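Threonine synthase (Brucella melitensis bv. 1, PDB 4F4F) probably catalyses the pyridoxal-phosphate-dependent conversion of O-phospho-L-homoserine and water into L-threonine and phosphate, the last step of threonine biosynthesis. Local coordinates at residues 22-27 / 122-127; 126-131 / 155-160; 130-133 / 138-141; 217-222 / 460-465. One frame throughout, in Å; residues are numbered along the deposited sequence.

Contact 1: 22-27 / 122-127; sequences DALLAG and QLLARM
Leu24 reaches out from helix 20-26 and lays its branched end against Met127 and Leu124, two residues one turn apart on helix 117-134. With CG anti to the backbone N (chi1 -178°) and so beside the carbonyl carbon, its side chain leaves toward the longer helix, and CD1 comes to rest 3.7 Å from CB of Met127. The touch is thus made at the root of the methionine, where the chain leaves the helix, and the two side chains pass each other at a slant. The fork of the leucine also meets its second partner, Leu24 CG lying 4.3 Å from Leu124 CD1. All three residues are buried, which suits side chains without charged or hydrogen-bonding ends: leucine supplies a compact branched knob and methionine a pliable chain that continues to Met80 and Ala230. Leu24 also touches Met128, so its partners lie within little more than one turn of the longer helix. This is apolar helix-against-helix packing, joining the N-terminal region to the helix that starts at Lys117, predicted to bear the cofactor, though not joined to it in this structure, in the pyridoxal-phosphate fold.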
loop_
_atom_site.group_PDB
_atom_site.type_symbol
_atom_site.label_atom_id
_atom_site.label_comp_id
_atom_site.label_asym_id
_atom_site.label_seq_id
_atom_site.Cartn_x
_atom_site.Cartn_y
_atom_site.Cartn_z
ATOM N N ASP A 22 16.899 -10.417 3.234
ATOM C CA ASP A 22 16.211 -11.235 4.212
ATOM C C ASP A 22 14.966 -10.553 4.727
ATOM O O ASP A 22 13.940 -11.204 4.866
ATOM C CB ASP A 22 17.153 -11.589 5.370
ATOM C CG ASP A 22 18.128 -12.654 5.003
ATOM O OD1 ASP A 22 17.759 -13.476 4.164
ATOM O OD2 ASP A 22 19.268 -12.666 5.514
ATOM N N ALA A 23 15.041 -9.249 5.023
ATOM C CA ALA A 23 13.861 -8.541 5.486
ATOM C C ALA A 23 12.759 -8.644 4.437
ATOM O O ALA A 23 11.587 -8.775 4.789
ATOM C CB ALA A 23 14.158 -7.093 5.814
ATOM N N LEU A 24 13.143 -8.595 3.153
ATOM C CA LEU A 24 12.188 -8.700 2.057
ATOM C C LEU A 24 11.490 -10.068 2.057
ATOM O O LEU A 24 10.315 -10.142 1.786
ATOM C CB LEU A 24 12.881 -8.455 0.707
ATOM C CG LEU A 24 12.001 -8.486 -0.556
ATOM C CD1 LEU A 24 12.599 -7.692 -1.699
ATOM C CD2 LEU A 24 11.748 -9.922 -0.995
ATOM N N LEU A 25 12.215 -11.134 2.346
ATOM C CA LEU A 25 11.666 -12.489 2.302
ATOM C C LEU A 25 11.050 -12.912 3.629
ATOM O O LEU A 25 10.085 -13.686 3.662
ATOM C CB LEU A 25 12.773 -13.480 1.969
ATOM C CG LEU A 25 13.358 -13.369 0.566
ATOM C CD1 LEU A 25 14.535 -14.315 0.438
ATOM C CD2 LEU A 25 12.297 -13.670 -0.495
ATOM N N ALA A 26 11.636 -12.439 4.729
ATOM C CA ALA A 26 11.100 -12.747 6.050
ATOM C C ALA A 26 9.639 -12.265 6.168
ATOM O O ALA A 26 8.806 -12.996 6.708
ATOM C CB ALA A 26 11.982 -12.143 7.133
ATOM N N GLY A 27 9.325 -11.066 5.672
ATOM C CA GLY A 27 7.996 -10.463 5.891
ATOM C C GLY A 27 7.817 -10.031 7.364
ATOM O O GLY A 27 8.548 -9.149 7.846
ATOM N N GLN A 122 4.791 -3.401 -8.137
ATOM C CA GLN A 122 5.498 -3.625 -9.391
ATOM C C GLN A 122 7.011 -3.708 -9.123
ATOM O O GLN A 122 7.721 -4.464 -9.776
ATOM C CB GLN A 122 5.156 -2.507 -10.396
ATOM C CG GLN A 122 3.774 -2.613 -11.019
ATOM C CD GLN A 122 3.626 -3.818 -11.924
ATOM O OE1 GLN A 122 4.601 -4.278 -12.545
ATOM N NE2 GLN A 122 2.402 -4.368 -11.979
ATOM N N LEU A 123 7.491 -2.985 -8.131
ATOM C CA LEU A 123 8.913 -3.058 -7.776
ATOM C C LEU A 123 9.183 -4.239 -6.847
ATOM O O LEU A 123 10.168 -4.983 -7.040
ATOM C CB LEU A 123 9.386 -1.735 -7.151
ATOM C CG LEU A 123 10.881 -1.637 -6.786
ATOM C CD1 LEU A 123 11.739 -1.957 -7.995
ATOM C CD2 LEU A 123 11.230 -0.281 -6.145
ATOM N N LEU A 124 8.331 -4.401 -5.827
ATOM C CA LEU A 124 8.428 -5.537 -4.887
ATOM C C LEU A 124 8.539 -6.870 -5.632
ATOM O O LEU A 124 9.376 -7.703 -5.297
ATOM C CB LEU A 124 7.203 -5.612 -3.946
ATOM C CG LEU A 124 7.097 -6.864 -3.051
ATOM C CD1 LEU A 124 8.370 -6.904 -2.195
ATOM C CD2 LEU A 124 5.893 -6.870 -2.127
ATOM N N ALA A 125 7.689 -7.097 -6.622
ATOM C CA ALA A 125 7.703 -8.402 -7.321
ATOM C C ALA A 125 9.058 -8.623 -8.046
ATOM O O ALA A 125 9.592 -9.748 -8.029
ATOM C CB ALA A 125 6.516 -8.557 -8.257
ATOM N N ARG A 126 9.638 -7.549 -8.587
ATOM C CA ARG A 126 10.930 -7.616 -9.273
ATOM C C ARG A 126 12.103 -7.737 -8.318
ATOM O O ARG A 126 13.037 -8.486 -8.583
ATOM C CB ARG A 126 11.116 -6.419 -10.231
ATOM C CG ARG A 126 10.142 -6.459 -11.388
ATOM C CD ARG A 126 10.161 -5.258 -12.318
ATOM N NE ARG A 126 9.375 -5.483 -13.539
ATOM C CZ ARG A 126 8.047 -5.331 -13.618
ATOM N NH1 ARG A 126 7.331 -4.967 -12.551
ATOM N NH2 ARG A 126 7.419 -5.542 -14.751
ATOM N N MET A 127 12.057 -7.031 -7.199
ATOM C CA MET A 127 13.094 -7.152 -6.183
ATOM C C MET A 127 13.099 -8.578 -5.648
ATOM O O MET A 127 14.149 -9.185 -5.488
ATOM C CB MET A 127 12.867 -6.154 -5.029
ATOM C CG MET A 127 13.047 -4.712 -5.464
ATOM S SD MET A 127 13.159 -3.569 -4.104
ATOM C CE MET A 127 11.553 -3.720 -3.294
#

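Contact 2: 126-131 / 155-160; sequences RMMDYV and EAFGGR
A Met-aromatic contact joins Met128 of helix 117-134 to Phe157, the last residue of helix 148-157 and the first of a type II turn that ends at Arg160. The sulfur approaches the ring at its edge: Met128 SD is 4.0 Å from Phe157 CE1 and 76° off the ring normal, while the bend at chi3 turns CE toward the neighbouring CZ. A flexible thioether and a flat ring fill this buried seam well. At the more exposed side the two arginines lie over one another, guanidinium planes 35° apart, with Arg126 NH2 3.5 Å from Arg160 NH2. Such close like charges are probably tolerated because each group is anchored: Arg126 by Gln122, and Arg160 through its NH2, which donates to Ala156 O at 2.8 Å, nearly in the guanidinium plane. Bends at chi2 and chi3 fold Arg160 back to the end of helix 148-157 to make that bond. Asp129 sits across the base of Arg160, its OD1 3.4 Å from Arg160 CB; the carboxylate takes the backbone N-H groups of Asn162 and Asp161, and a water donates to Asp129 OD2 and weakly accepts from Arg160 NE. Gly159 meets the turn's need for positive phi, where a CB would strike the preceding carbonyl. Here the helix end and turn belong to the beta-alpha-beta crossover from strand 139-144 to strand 163-170, packed beside helix 117-134.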
loop_
_atom_site.group_PDB
_atom_site.type_symbol
_atom_site.label_atom_id
_atom_site.label_comp_id
_atom_site.label_asym_id
_atom_site.label_seq_id
_atom_site.Cartn_x
_atom_site.Cartn_y
_atom_site.Cartn_z
ATOM N N ARG A 126 9.638 -7.549 -8.587
ATOM C CA ARG A 126 10.930 -7.616 -9.273
ATOM C C ARG A 126 12.103 -7.737 -8.318
ATOM O O ARG A 126 13.037 -8.486 -8.583
ATOM C CB ARG A 126 11.116 -6.419 -10.231
ATOM C CG ARG A 126 10.142 -6.459 -11.388
ATOM C CD ARG A 126 10.161 -5.258 -12.318
ATOM N NE ARG A 126 9.375 -5.483 -13.539
ATOM C CZ ARG A 126 8.047 -5.331 -13.618
ATOM N NH1 ARG A 126 7.331 -4.967 -12.551
ATOM N NH2 ARG A 126 7.419 -5.542 -14.751
ATOM N N MET A 127 12.057 -7.031 -7.199
ATOM C CA MET A 127 13.094 -7.152 -6.183
ATOM C C MET A 127 13.099 -8.578 -5.648
ATOM O O MET A 127 14.149 -9.185 -5.488
ATOM C CB MET A 127 12.867 -6.154 -5.029
ATOM C CG MET A 127 13.047 -4.712 -5.464
ATOM S SD MET A 127 13.159 -3.569 -4.104
ATOM C CE MET A 127 11.553 -3.720 -3.294
ATOM N N MET A 128 11.901 -9.108 -5.364
ATOM C CA MET A 128 11.779 -10.456 -4.848
ATOM C C MET A 128 12.296 -11.467 -5.874
ATOM O O MET A 128 12.983 -12.405 -5.509
ATOM C CB MET A 128 10.344 -10.775 -4.459
ATOM C CG MET A 128 10.192 -12.155 -3.823
ATOM S SD MET A 128 8.496 -12.547 -3.295
ATOM C CE MET A 128 8.077 -11.121 -2.293
ATOM N N ASP A 129 11.984 -11.268 -7.151
ATOM C CA ASP A 129 12.451 -12.190 -8.211
ATOM C C ASP A 129 13.991 -12.255 -8.238
ATOM O O ASP A 129 14.590 -13.319 -8.395
ATOM C CB ASP A 129 11.916 -11.702 -9.551
ATOM C CG ASP A 129 11.549 -12.815 -10.497
ATOM O OD1 ASP A 129 10.964 -13.830 -10.076
ATOM O OD2 ASP A 129 11.760 -12.618 -11.699
ATOM N N TYR A 130 14.608 -11.101 -8.022
ATOM C CA TYR A 130 16.048 -10.965 -8.033
ATOM C C TYR A 130 16.653 -11.655 -6.805
ATOM O O TYR A 130 17.620 -12.419 -6.933
ATOM C CB TYR A 130 16.487 -9.486 -8.112
ATOM C CG TYR A 130 17.977 -9.363 -8.052
ATOM C CD1 TYR A 130 18.617 -9.232 -6.826
ATOM C CD2 TYR A 130 18.759 -9.449 -9.207
ATOM C CE1 TYR A 130 19.997 -9.146 -6.752
ATOM C CE2 TYR A 130 20.146 -9.375 -9.139
ATOM C CZ TYR A 130 20.749 -9.228 -7.900
ATOM O OH TYR A 130 22.131 -9.170 -7.767
ATOM N N VAL A 131 16.094 -11.387 -5.624
ATOM C CA VAL A 131 16.606 -12.008 -4.398
ATOM C C VAL A 131 16.499 -13.542 -4.433
ATOM O O VAL A 131 17.446 -14.256 -4.046
ATOM C CB VAL A 131 15.899 -11.436 -3.150
ATOM C CG1 VAL A 131 16.205 -12.290 -1.932
ATOM C CG2 VAL A 131 16.258 -9.960 -2.981
ATOM N N GLU A 155 -0.895 -8.518 -11.482
ATOM C CA GLU A 155 -0.203 -7.709 -12.482
ATOM C C GLU A 155 1.274 -7.453 -12.190
ATOM O O GLU A 155 2.038 -7.163 -13.112
ATOM C CB GLU A 155 -0.928 -6.378 -12.740
ATOM C CG GLU A 155 -2.091 -6.523 -13.697
ATOM C CD GLU A 155 -1.654 -6.872 -15.127
ATOM O OE1 GLU A 155 -0.676 -6.319 -15.648
ATOM O OE2 GLU A 155 -2.303 -7.699 -15.740
ATOM N N ALA A 156 1.666 -7.538 -10.918
ATOM C CA ALA A 156 3.062 -7.363 -10.515
ATOM C C ALA A 156 3.858 -8.668 -10.654
ATOM O O ALA A 156 4.973 -8.663 -11.159
ATOM C CB ALA A 156 3.136 -6.855 -9.078
ATOM N N PHE A 157 3.248 -9.793 -10.255
ATOM C CA PHE A 157 3.962 -11.086 -10.213
ATOM C C PHE A 157 3.806 -11.905 -11.483
ATOM O O PHE A 157 4.613 -12.791 -11.737
ATOM C CB PHE A 157 3.545 -11.913 -9.004
ATOM C CG PHE A 157 4.165 -11.445 -7.721
ATOM C CD1 PHE A 157 5.434 -11.857 -7.369
ATOM C CD2 PHE A 157 3.471 -10.610 -6.858
ATOM C CE1 PHE A 157 6.016 -11.458 -6.183
ATOM C CE2 PHE A 157 4.044 -10.219 -5.659
ATOM C CZ PHE A 157 5.310 -10.648 -5.318
ATOM N N GLY A 158 2.793 -11.573 -12.279
ATOM C CA GLY A 158 2.593 -12.156 -13.597
ATOM C C GLY A 158 3.878 -12.039 -14.416
ATOM O O GLY A 158 4.437 -10.950 -14.652
ATOM N N GLY A 159 4.400 -13.175 -14.826
ATOM C CA GLY A 159 5.538 -13.146 -15.718
ATOM C C GLY A 159 6.858 -13.001 -15.030
ATOM O O GLY A 159 7.865 -12.925 -15.718
ATOM N N ARG A 160 6.899 -13.005 -13.694
ATOM C CA ARG A 160 8.171 -13.073 -13.011
ATOM C C ARG A 160 8.734 -14.506 -13.218
ATOM O O ARG A 160 7.972 -15.464 -13.486
ATOM C CB ARG A 160 8.062 -12.691 -11.519
ATOM C CG ARG A 160 7.458 -11.311 -11.219
ATOM C CD ARG A 160 8.379 -10.131 -11.480
ATOM N NE ARG A 160 8.662 -9.927 -12.905
ATOM C CZ ARG A 160 7.876 -9.276 -13.760
ATOM N NH1 ARG A 160 8.265 -9.157 -15.021
ATOM N NH2 ARG A 160 6.705 -8.719 -13.379
HETATM O O HOH W 1 4.671 -6.128 -14.642
HETATM O O HOH W 2 11.753 -9.968 -12.733
#

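Contact 3: 130-133 / 138-141; sequences YVLA and RATI
Leu132 carries this contact alone on the side of helix 117-134, spreading its two methyls over Arg138 and Ala139 at the start of the next strand. Its CB leaves the helix in the direction of the strand, and CG stands anti to the carbonyl carbon (chi1 -68°), which keeps the branch headed toward the strand. At CG the chain divides, and this fork is what lets a leucine meet a methyl and a peptide together. CD1 continues the extended line (chi2 170°) and comes down on the first strand residue, 3.8 Å from Ala139 CB and 4.0 Å from Ala139 N. CD2 turns off toward the peptide just before it, 4.0 Å from Arg138 O, a van der Waals approach to a carbonyl; on another flank the same methyl touches Leu25 of helix 20-26. Helix, short loop and strand here form an alpha-beta unit of the pyridoxal-phosphate domain, strand 139-144 lying between strands 221-223 and 163-170 in a parallel sheet. Alanine suits its place because a single methyl lets the leucine settle close to the strand backbone, where Ala139 pairs with Asn162 and Asp164; Thr163 touches both Leu132 and Ala139. Arg138 contributes its backbone while its CB points away from the helix, and its long chain takes the guanidinium to a hydrogen bond between NH2 and Asp161 O.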
loop_
_atom_site.group_PDB
_atom_site.type_symbol
_atom_site.label_atom_id
_atom_site.label_comp_id
_atom_site.label_asym_id
_atom_site.label_seq_id
_atom_site.Cartn_x
_atom_site.Cartn_y
_atom_site.Cartn_z
ATOM N N TYR A 130 14.608 -11.101 -8.022
ATOM C CA TYR A 130 16.048 -10.965 -8.033
ATOM C C TYR A 130 16.653 -11.655 -6.805
ATOM O O TYR A 130 17.620 -12.419 -6.933
ATOM C CB TYR A 130 16.487 -9.486 -8.112
ATOM C CG TYR A 130 17.977 -9.363 -8.052
ATOM C CD1 TYR A 130 18.617 -9.232 -6.826
ATOM C CD2 TYR A 130 18.759 -9.449 -9.207
ATOM C CE1 TYR A 130 19.997 -9.146 -6.752
ATOM C CE2 TYR A 130 20.146 -9.375 -9.139
ATOM C CZ TYR A 130 20.749 -9.228 -7.900
ATOM O OH TYR A 130 22.131 -9.170 -7.767
ATOM N N VAL A 131 16.094 -11.387 -5.624
ATOM C CA VAL A 131 16.606 -12.008 -4.398
ATOM C C VAL A 131 16.499 -13.542 -4.433
ATOM O O VAL A 131 17.446 -14.256 -4.046
ATOM C CB VAL A 131 15.899 -11.436 -3.150
ATOM C CG1 VAL A 131 16.205 -12.290 -1.932
ATOM C CG2 VAL A 131 16.258 -9.960 -2.981
ATOM N N LEU A 132 15.346 -14.054 -4.877
ATOM C CA LEU A 132 15.132 -15.489 -5.038
ATOM C C LEU A 132 16.158 -16.101 -6.010
ATOM O O LEU A 132 16.784 -17.090 -5.682
ATOM C CB LEU A 132 13.697 -15.774 -5.529
ATOM C CG LEU A 132 12.545 -15.473 -4.549
ATOM C CD1 LEU A 132 11.191 -15.562 -5.269
ATOM C CD2 LEU A 132 12.560 -16.435 -3.349
ATOM N N ALA A 133 16.323 -15.509 -7.189
ATOM C CA ALA A 133 17.321 -15.986 -8.160
ATOM C C ALA A 133 18.697 -16.061 -7.536
ATOM O O ALA A 133 19.421 -17.043 -7.740
ATOM C CB ALA A 133 17.389 -15.088 -9.398
ATOM N N ARG A 138 12.830 -20.404 -5.297
ATOM C CA ARG A 138 11.596 -20.006 -5.928
ATOM C C ARG A 138 10.620 -19.745 -4.793
ATOM O O ARG A 138 10.913 -20.059 -3.632
ATOM C CB ARG A 138 11.074 -21.120 -6.845
ATOM C CG ARG A 138 12.103 -21.603 -7.871
ATOM C CD ARG A 138 11.499 -22.515 -8.924
ATOM N NE ARG A 138 10.331 -21.837 -9.461
ATOM C CZ ARG A 138 10.338 -21.005 -10.498
ATOM N NH1 ARG A 138 11.453 -20.766 -11.181
ATOM N NH2 ARG A 138 9.206 -20.412 -10.853
ATOM N N ALA A 139 9.489 -19.142 -5.118
ATOM C CA ALA A 139 8.428 -18.933 -4.114
ATOM C C ALA A 139 7.047 -19.161 -4.716
ATOM O O ALA A 139 6.837 -18.938 -5.906
ATOM C CB ALA A 139 8.507 -17.542 -3.510
ATOM N N THR A 140 6.103 -19.554 -3.861
ATOM C CA THR A 140 4.705 -19.695 -4.218
ATOM C C THR A 140 3.989 -18.580 -3.436
ATOM O O THR A 140 3.903 -18.631 -2.212
ATOM C CB THR A 140 4.181 -21.094 -3.826
ATOM O OG1 THR A 140 4.961 -22.108 -4.489
ATOM C CG2 THR A 140 2.702 -21.243 -4.190
ATOM N N ILE A 141 3.558 -17.545 -4.148
ATOM C CA ILE A 141 2.841 -16.401 -3.538
ATOM C C ILE A 141 1.384 -16.770 -3.386
ATOM O O ILE A 141 0.753 -17.196 -4.355
ATOM C CB ILE A 141 2.932 -15.122 -4.399
ATOM C CG1 ILE A 141 4.410 -14.825 -4.797
ATOM C CG2 ILE A 141 2.255 -13.941 -3.672
ATOM C CD1 ILE A 141 5.292 -14.388 -3.660
#

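Contact 4: 217-222 / 460-465; sequences DALSLS and EYVRHH
Apolar packing between Leu219 and Val462 makes the core of this contact. Leu219, in the last turn of helix 213-219, points at helix 455-465, and its CD1 lies 4.0 Å from Val462 CG1, with Leu219 CG only slightly farther from the same methyl. Valine turns CG1 toward it by setting that branch anti to its backbone N (chi1 166°), and the two side chains meet at a slant. Leu219 CD1 also rests on the helix backbone, 3.9 Å from Val462 O and 4.1 Å from Arg463 CA. A second methyl reaches the aliphatic root of the arginine, Leu219 CD2 lying 4.5 Å from Arg463 CB; the exposed guanidinium goes on to a long, weak ion pair with Glu214. Beta-branched valine presents a short, stiff surface to the leucine, and Phe166 and Phe215 extend the apolar patch. In the fold, helix 455-465 follows strand 449-452 at one edge of the parallel five-stranded sheet, lies over one face of that sheet, touching Thr140 and Phe166, and meets Leu219 just before strand 221-223, the other edge. Backbone features shape the near side: a Schellman motif follows Leu219, with Ser220 at positive phi, before the chain enters that strand. Among polar bonds, one from Thr140 OG1 of the neighbouring strand 139-144 to Leu219 O ties the turn to the sheet, while on the far helix Tyr461 OH is hydrogen-bonded to His191 ND1.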
loop_
_atom_site.group_PDB
_atom_site.type_symbol
_atom_site.label_atom_id
_atom_site.label_comp_id
_atom_site.label_asym_id
_atom_site.label_seq_id
_atom_site.Cartn_x
_atom_site.Cartn_y
_atom_site.Cartn_z
ATOM N N ASP A 217 6.711 -25.199 3.624
ATOM C CA ASP A 217 8.108 -25.562 3.402
ATOM C C ASP A 217 8.250 -26.128 2.006
ATOM O O ASP A 217 9.102 -25.699 1.238
ATOM C CB ASP A 217 8.545 -26.642 4.411
ATOM C CG ASP A 217 9.380 -26.088 5.558
ATOM O OD1 ASP A 217 10.146 -25.127 5.345
ATOM O OD2 ASP A 217 9.298 -26.652 6.677
ATOM N N ALA A 218 7.398 -27.105 1.689
ATOM C CA ALA A 218 7.466 -27.803 0.401
ATOM C C ALA A 218 7.236 -26.849 -0.782
ATOM O O ALA A 218 7.837 -27.012 -1.840
ATOM C CB ALA A 218 6.475 -28.962 0.366
ATOM N N LEU A 219 6.382 -25.848 -0.587
ATOM C CA LEU A 219 5.961 -24.981 -1.690
ATOM C C LEU A 219 6.648 -23.625 -1.618
ATOM O O LEU A 219 6.393 -22.804 -2.470
ATOM C CB LEU A 219 4.430 -24.774 -1.695
ATOM C CG LEU A 219 3.547 -25.765 -2.486
ATOM C CD1 LEU A 219 3.810 -25.647 -3.984
ATOM C CD2 LEU A 219 3.745 -27.211 -2.052
ATOM N N SER A 220 7.515 -23.401 -0.620
ATOM C CA SER A 220 8.146 -22.090 -0.389
ATOM C C SER A 220 7.097 -20.950 -0.366
ATOM O O SER A 220 7.233 -19.913 -1.040
ATOM C CB SER A 220 9.236 -21.828 -1.426
ATOM O OG SER A 220 10.251 -22.824 -1.380
ATOM N N LEU A 221 6.036 -21.161 0.415
ATOM C CA LEU A 221 4.905 -20.231 0.443
ATOM C C LEU A 221 5.318 -18.845 0.936
ATOM O O LEU A 221 6.070 -18.731 1.881
ATOM C CB LEU A 221 3.795 -20.756 1.344
ATOM C CG LEU A 221 2.411 -20.822 0.731
ATOM C CD1 LEU A 221 2.387 -21.921 -0.335
ATOM C CD2 LEU A 221 1.399 -21.064 1.835
ATOM N N SER A 222 4.801 -17.807 0.286
ATOM C CA SER A 222 4.998 -16.422 0.712
ATOM C C SER A 222 3.697 -15.625 0.496
ATOM O O SER A 222 2.913 -15.937 -0.413
ATOM C CB SER A 222 6.148 -15.797 -0.056
ATOM O OG SER A 222 6.510 -14.556 0.509
ATOM N N GLU A 460 -3.982 -28.978 -2.873
ATOM C CA GLU A 460 -3.689 -29.887 -4.004
ATOM C C GLU A 460 -3.537 -29.088 -5.313
ATOM O O GLU A 460 -2.657 -29.363 -6.133
ATOM C CB GLU A 460 -4.759 -31.013 -4.158
ATOM N N TYR A 461 -4.404 -28.112 -5.519
ATOM C CA TYR A 461 -4.299 -27.280 -6.730
ATOM C C TYR A 461 -2.962 -26.551 -6.722
ATOM O O TYR A 461 -2.229 -26.564 -7.711
ATOM C CB TYR A 461 -5.489 -26.291 -6.895
ATOM C CG TYR A 461 -5.367 -25.489 -8.171
ATOM C CD1 TYR A 461 -4.486 -24.410 -8.240
ATOM C CD2 TYR A 461 -6.088 -25.829 -9.335
ATOM C CE1 TYR A 461 -4.302 -23.703 -9.418
ATOM C CE2 TYR A 461 -5.927 -25.092 -10.513
ATOM C CZ TYR A 461 -5.031 -24.040 -10.548
ATOM O OH TYR A 461 -4.815 -23.278 -11.691
ATOM N N VAL A 462 -2.613 -25.961 -5.592
ATOM C CA VAL A 462 -1.368 -25.209 -5.518
ATOM C C VAL A 462 -0.151 -26.123 -5.726
ATOM O O VAL A 462 0.754 -25.786 -6.478
ATOM C CB VAL A 462 -1.244 -24.454 -4.174
ATOM C CG1 VAL A 462 0.187 -23.963 -3.965
ATOM C CG2 VAL A 462 -2.241 -23.306 -4.115
ATOM N N ARG A 463 -0.168 -27.282 -5.062
ATOM C CA ARG A 463 0.899 -28.272 -5.161
ATOM C C ARG A 463 1.079 -28.710 -6.612
ATOM O O ARG A 463 2.197 -28.768 -7.106
ATOM C CB ARG A 463 0.563 -29.445 -4.232
ATOM C CG ARG A 463 1.567 -30.579 -4.161
ATOM C CD ARG A 463 1.082 -31.669 -3.184
ATOM N NE ARG A 463 1.498 -31.353 -1.813
ATOM C CZ ARG A 463 0.701 -31.117 -0.766
ATOM N NH1 ARG A 463 -0.616 -31.190 -0.858
ATOM N NH2 ARG A 463 1.260 -30.822 0.410
ATOM N N HIS A 464 -0.024 -28.972 -7.309
ATOM C CA HIS A 464 0.027 -29.409 -8.708
ATOM C C HIS A 464 0.553 -28.364 -9.672
ATOM O O HIS A 464 1.261 -28.705 -10.619
ATOM C CB HIS A 464 -1.340 -29.918 -9.178
ATOM C CG HIS A 464 -1.315 -30.501 -10.567
ATOM N ND1 HIS A 464 -1.691 -29.796 -11.658
ATOM C CD2 HIS A 464 -0.883 -31.748 -11.033
ATOM C CE1 HIS A 464 -1.534 -30.563 -12.768
ATOM N NE2 HIS A 464 -1.040 -31.754 -12.382
ATOM N N HIS A 465 0.267 -27.088 -9.421
ATOM C CA HIS A 465 0.550 -26.045 -10.393
ATOM C C HIS A 465 1.795 -25.212 -10.106
ATOM O O HIS A 465 2.402 -24.684 -11.043
ATOM C CB HIS A 465 -0.682 -25.155 -10.553
ATOM C CG HIS A 465 -1.815 -25.831 -11.273
ATOM N ND1 HIS A 465 -1.891 -25.870 -12.621
ATOM C CD2 HIS A 465 -2.918 -26.539 -10.796
ATOM C CE1 HIS A 465 -3.000 -26.554 -12.994
ATOM N NE2 HIS A 465 -3.625 -26.969 -11.879
#

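In the fold
From the N terminus, contact 1 closes a loop of 94 residues, bringing helix 20-26 to helix 117-134. It ends on the stretch where contact 2 begins, sharing Arg126 and Met127 with it. Contacts 2 and 3 both start from that same helix, with Tyr130 and Val131 in common; contact 3 closes first, and the two meet where Ile141 CD1 touches Met128 and Phe157. Contact 4 follows in series, its 237-residue loop bringing helix 455-465 back to Leu219, at the turn between helix 213-219 and strand 221-223. It joins contact 3 through the sheet, where Thr140 O is probably hydrogen-bonded to Ser222 N. Helices 117-134 and 455-465 thus lie on opposite faces of the five-stranded sheet.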